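PDB 6UEH: Cow rumen GH26 endo-mannanase from Metagenome, which probably hydrolyses internal beta-1,4-mannosidic linkages in mannans such as galactomannan, as a GH26 endo-mannanase with an accessory carbohydrate-binding domain. Local coordinates for residues Y385-T390 with I424-N429. Sequence-based numbering, arbitrary orientation.
Sequences YDKYNT and ISLAEN
Asp-386 with Glu-428 and Lys-387 with Asn-429 form parallel bridges near the C-terminal ends of strands 382-387 and 423-429, neighbours in the TIM barrel. Helix 408-417 links the two strands in a beta-alpha-beta unit. Tyr-385 N gives a hydrogen bond to Ser-425 O (2.8 Å). Lys-387 N bonds to Glu-428 O (2.7 Å), at the corner the chain turns at Glu-428.

Asp-386 and Glu-428 stand side by side on one face of the sheet. Asp-386 OD2 lies 3.3 Å from Glu-428 OE2, with the carboxylate planes 28° apart. Arg-309 forms salt bridges to both oxygens and holds the two carboxylates together. Asn-362 binds Asp-386 OD1.

Tyr-388 OH donates to Glu-428 OE1 (2.8 Å). It meets the oxygen on its anti side, somewhat out of the carboxylate plane, and the ring is turned almost square to the carboxylate. Tyr-388 CG sits beside its own backbone N (chi1 -69°), which brings the phenol back over Asn-429, whose CA lies over one ring face. A phenylalanine here would probably leave Glu-428 OE1 without this bond and the carboxylate freer to turn about CG-CD, with Arg-309 still holding OE2.

On the face of Lys-387 and Asn-429, Lys-387 CB packs against Leu-426 CD2 (3.8 Å), which also lies at the edge of the Tyr-385 ring. The Lys-387 chain bends at its end, taking NZ to Asn-389 OD1 (2.9 Å) and to Ser-431 O.

An acetate ion lies next to the Glu-428 side chain. A glutamate on strand 423-429, the seventh of the barrel, held by a tyrosine and an arginine, is consistent with the nucleophile position of a clan GH-A (beta/alpha)8 active site.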
ATOM      1  N   TYR A 385       0.819   0.104  -2.733  1.00 15.31           N
ATOM      2  CA  TYR A 385      -0.545  -0.219  -2.337  1.00 15.84           C
ATOM      3  C   TYR A 385      -1.517   0.366  -3.351  1.00 16.80           C
ATOM      4  O   TYR A 385      -1.450   1.551  -3.676  1.00 16.93           O
ATOM      5  CB  TYR A 385      -0.865   0.298  -0.929  1.00 14.05           C
ATOM      6  CG  TYR A 385      -2.227  -0.156  -0.452  1.00 15.08           C
ATOM      7  CD1 TYR A 385      -2.436  -1.471  -0.050  1.00 14.87           C
ATOM      8  CD2 TYR A 385      -3.308   0.716  -0.426  1.00 15.76           C
ATOM      9  CE1 TYR A 385      -3.678  -1.903   0.372  1.00 15.22           C
ATOM     10  CE2 TYR A 385      -4.560   0.292  -0.004  1.00 16.81           C
ATOM     11  CZ  TYR A 385      -4.735  -1.022   0.392  1.00 17.41           C
ATOM     12  OH  TYR A 385      -5.972  -1.458   0.811  1.00 19.41           O
ATOM     13  N   ASP A 386      -2.407  -0.475  -3.865  1.00 14.04           N
ATOM     14  CA  ASP A 386      -3.402  -0.026  -4.826  1.00 17.74           C
ATOM     15  C   ASP A 386      -4.722   0.235  -4.114  1.00 19.23           C
ATOM     16  O   ASP A 386      -5.432  -0.697  -3.730  1.00 14.55           O
ATOM     17  CB  ASP A 386      -3.563  -1.053  -5.947  1.00 14.40           C
ATOM     18  CG  ASP A 386      -2.343  -1.116  -6.847  1.00 14.88           C
ATOM     19  OD1 ASP A 386      -1.294  -0.544  -6.481  1.00 14.11           O
ATOM     20  OD2 ASP A 386      -2.428  -1.730  -7.925  1.00 14.68           O
ATOM     21  N   LYS A 387      -5.033   1.515  -3.934  1.00 18.31           N
ATOM     22  CA  LYS A 387      -6.144   1.934  -3.088  1.00 17.03           C
ATOM     23  C   LYS A 387      -7.375   2.340  -3.885  1.00 17.88           C
ATOM     24  O   LYS A 387      -7.464   3.463  -4.383  1.00 17.10           O
ATOM     25  CB  LYS A 387      -5.715   3.098  -2.194  1.00 16.34           C
ATOM     26  CG  LYS A 387      -6.810   3.597  -1.262  1.00 14.40           C
ATOM     27  CD  LYS A 387      -6.552   5.026  -0.826  1.00 14.34           C
ATOM     28  CE  LYS A 387      -6.579   5.972  -2.015  1.00 18.66           C
ATOM     29  NZ  LYS A 387      -7.900   5.948  -2.712  1.00 18.91           N
ATOM     30  N   TYR A 388      -8.330   1.427  -3.995  1.00 17.03           N
ATOM     31  CA  TYR A 388      -9.602   1.737  -4.629  1.00 17.33           C
ATOM     32  C   TYR A 388     -10.708   1.668  -3.587  1.00 17.67           C
ATOM     33  O   TYR A 388     -11.230   0.596  -3.295  1.00 17.55           O
ATOM     34  CB  TYR A 388      -9.874   0.779  -5.788  1.00 19.16           C
ATOM     35  CG  TYR A 388      -8.945   0.983  -6.965  1.00 17.77           C
ATOM     36  CD1 TYR A 388      -9.250   1.904  -7.959  1.00 17.79           C
ATOM     37  CD2 TYR A 388      -7.764   0.259  -7.081  1.00 16.52           C
ATOM     38  CE1 TYR A 388      -8.409   2.098  -9.039  1.00 18.00           C
ATOM     39  CE2 TYR A 388      -6.914   0.448  -8.162  1.00 16.15           C
ATOM     40  CZ  TYR A 388      -7.242   1.371  -9.136  1.00 16.26           C
ATOM     41  OH  TYR A 388      -6.409   1.569 -10.216  1.00 16.29           O
ATOM     42  N   ASN A 389     -11.051   2.819  -3.015  1.00 17.85           N
ATOM     43  CA  ASN A 389     -11.990   2.850  -1.904  1.00 18.31           C
ATOM     44  C   ASN A 389     -13.185   3.774  -2.118  1.00 18.82           C
ATOM     45  O   ASN A 389     -13.758   4.277  -1.155  1.00 19.59           O
ATOM     46  CB  ASN A 389     -11.261   3.250  -0.613  1.00 17.36           C
ATOM     47  CG  ASN A 389     -10.515   4.572  -0.739  1.00 16.98           C
ATOM     48  OD1 ASN A 389     -10.547   5.227  -1.780  1.00 17.97           O
ATOM     49  ND2 ASN A 389      -9.843   4.969   0.334  1.00 16.88           N
ATOM     50  N   THR A 390     -13.569   3.994  -3.373  1.00 18.73           N
ATOM     51  CA  THR A 390     -14.754   4.803  -3.652  1.00 18.51           C
ATOM     52  C   THR A 390     -16.000   3.937  -3.773  1.00 18.91           C
ATOM     53  O   THR A 390     -17.121   4.429  -3.657  1.00 19.62           O
ATOM     54  CB  THR A 390     -14.604   5.628  -4.943  1.00 18.22           C
ATOM     55  OG1 THR A 390     -14.334   4.752  -6.047  1.00 18.35           O
ATOM     56  CG2 THR A 390     -13.474   6.634  -4.802  1.00 17.33           C
ATOM     57  N   ILE A 424       6.985   3.041   1.058  1.00 16.77           N
ATOM     58  CA  ILE A 424       5.628   2.624   0.728  1.00 16.86           C
ATOM     59  C   ILE A 424       4.895   3.703  -0.051  1.00 16.28           C
ATOM     60  O   ILE A 424       4.979   4.884   0.288  1.00 17.22           O
ATOM     61  CB  ILE A 424       4.837   2.289   1.991  1.00 19.03           C
ATOM     62  CG1 ILE A 424       5.630   1.300   2.837  1.00 21.73           C
ATOM     63  CG2 ILE A 424       3.463   1.725   1.643  1.00 18.50           C
ATOM     64  CD1 ILE A 424       4.893   0.848   4.006  1.00 23.78           C
ATOM     65  N   SER A 425       4.172   3.293  -1.086  1.00 16.46           N
ATOM     66  CA  SER A 425       3.482   4.244  -1.948  1.00 18.46           C
ATOM     67  C   SER A 425       2.058   3.822  -2.300  1.00 17.25           C
ATOM     68  O   SER A 425       1.657   2.682  -2.070  1.00 17.23           O
ATOM     69  CB  SER A 425       4.275   4.438  -3.235  1.00 22.91           C
ATOM     70  OG  SER A 425       4.273   3.244  -3.998  1.00 26.13           O
ATOM     71  N   LEU A 426       1.301   4.760  -2.859  1.00 15.04           N
ATOM     72  CA  LEU A 426       0.022   4.449  -3.480  1.00 14.78           C
ATOM     73  C   LEU A 426       0.263   4.230  -4.969  1.00 14.09           C
ATOM     74  O   LEU A 426       0.179   5.166  -5.765  1.00 14.24           O
ATOM     75  CB  LEU A 426      -0.994   5.569  -3.250  1.00 14.39           C
ATOM     76  CG  LEU A 426      -1.486   5.756  -1.812  1.00 15.82           C
ATOM     77  CD1 LEU A 426      -2.346   7.006  -1.693  1.00 17.80           C
ATOM     78  CD2 LEU A 426      -2.251   4.524  -1.347  1.00 14.25           C
ATOM     79  N   ALA A 427       0.591   2.993  -5.332  1.00 14.78           N
ATOM     80  CA  ALA A 427       0.956   2.655  -6.707  1.00 15.62           C
ATOM     81  C   ALA A 427      -0.208   2.857  -7.669  1.00 17.50           C
ATOM     82  O   ALA A 427      -0.006   3.185  -8.839  1.00 18.41           O
ATOM     83  CB  ALA A 427       1.459   1.220  -6.779  1.00 15.92           C
ATOM     84  N   GLU A 428      -1.421   2.631  -7.171  1.00 16.67           N
ATOM     85  CA  GLU A 428      -2.649   2.907  -7.914  1.00 16.70           C
ATOM     86  C   GLU A 428      -3.721   3.416  -6.964  1.00 15.73           C
ATOM     87  O   GLU A 428      -3.726   3.067  -5.782  1.00 15.26           O
ATOM     88  CB  GLU A 428      -3.179   1.662  -8.634  1.00 17.40           C
ATOM     89  CG  GLU A 428      -2.280   1.069  -9.697  1.00 17.08           C
ATOM     90  CD  GLU A 428      -2.949  -0.078 -10.433  1.00 17.60           C
ATOM     91  OE1 GLU A 428      -4.192  -0.178 -10.368  1.00 17.15           O
ATOM     92  OE2 GLU A 428      -2.237  -0.879 -11.072  1.00 17.91           O
ATOM     93  N   ASN A 429      -4.637   4.229  -7.481  1.00 16.04           N
ATOM     94  CA  ASN A 429      -5.803   4.628  -6.705  1.00 16.08           C
ATOM     95  C   ASN A 429      -6.933   5.146  -7.583  1.00 16.22           C
ATOM     96  O   ASN A 429      -6.729   5.462  -8.758  1.00 15.84           O
ATOM     97  CB  ASN A 429      -5.433   5.692  -5.660  1.00 17.45           C
ATOM     98  CG  ASN A 429      -4.596   6.828  -6.237  1.00 18.57           C
ATOM     99  OD1 ASN A 429      -3.378   6.881  -6.046  1.00 18.38           O
ATOM    100  ND2 ASN A 429      -5.249   7.746  -6.941  1.00 17.26           N
TER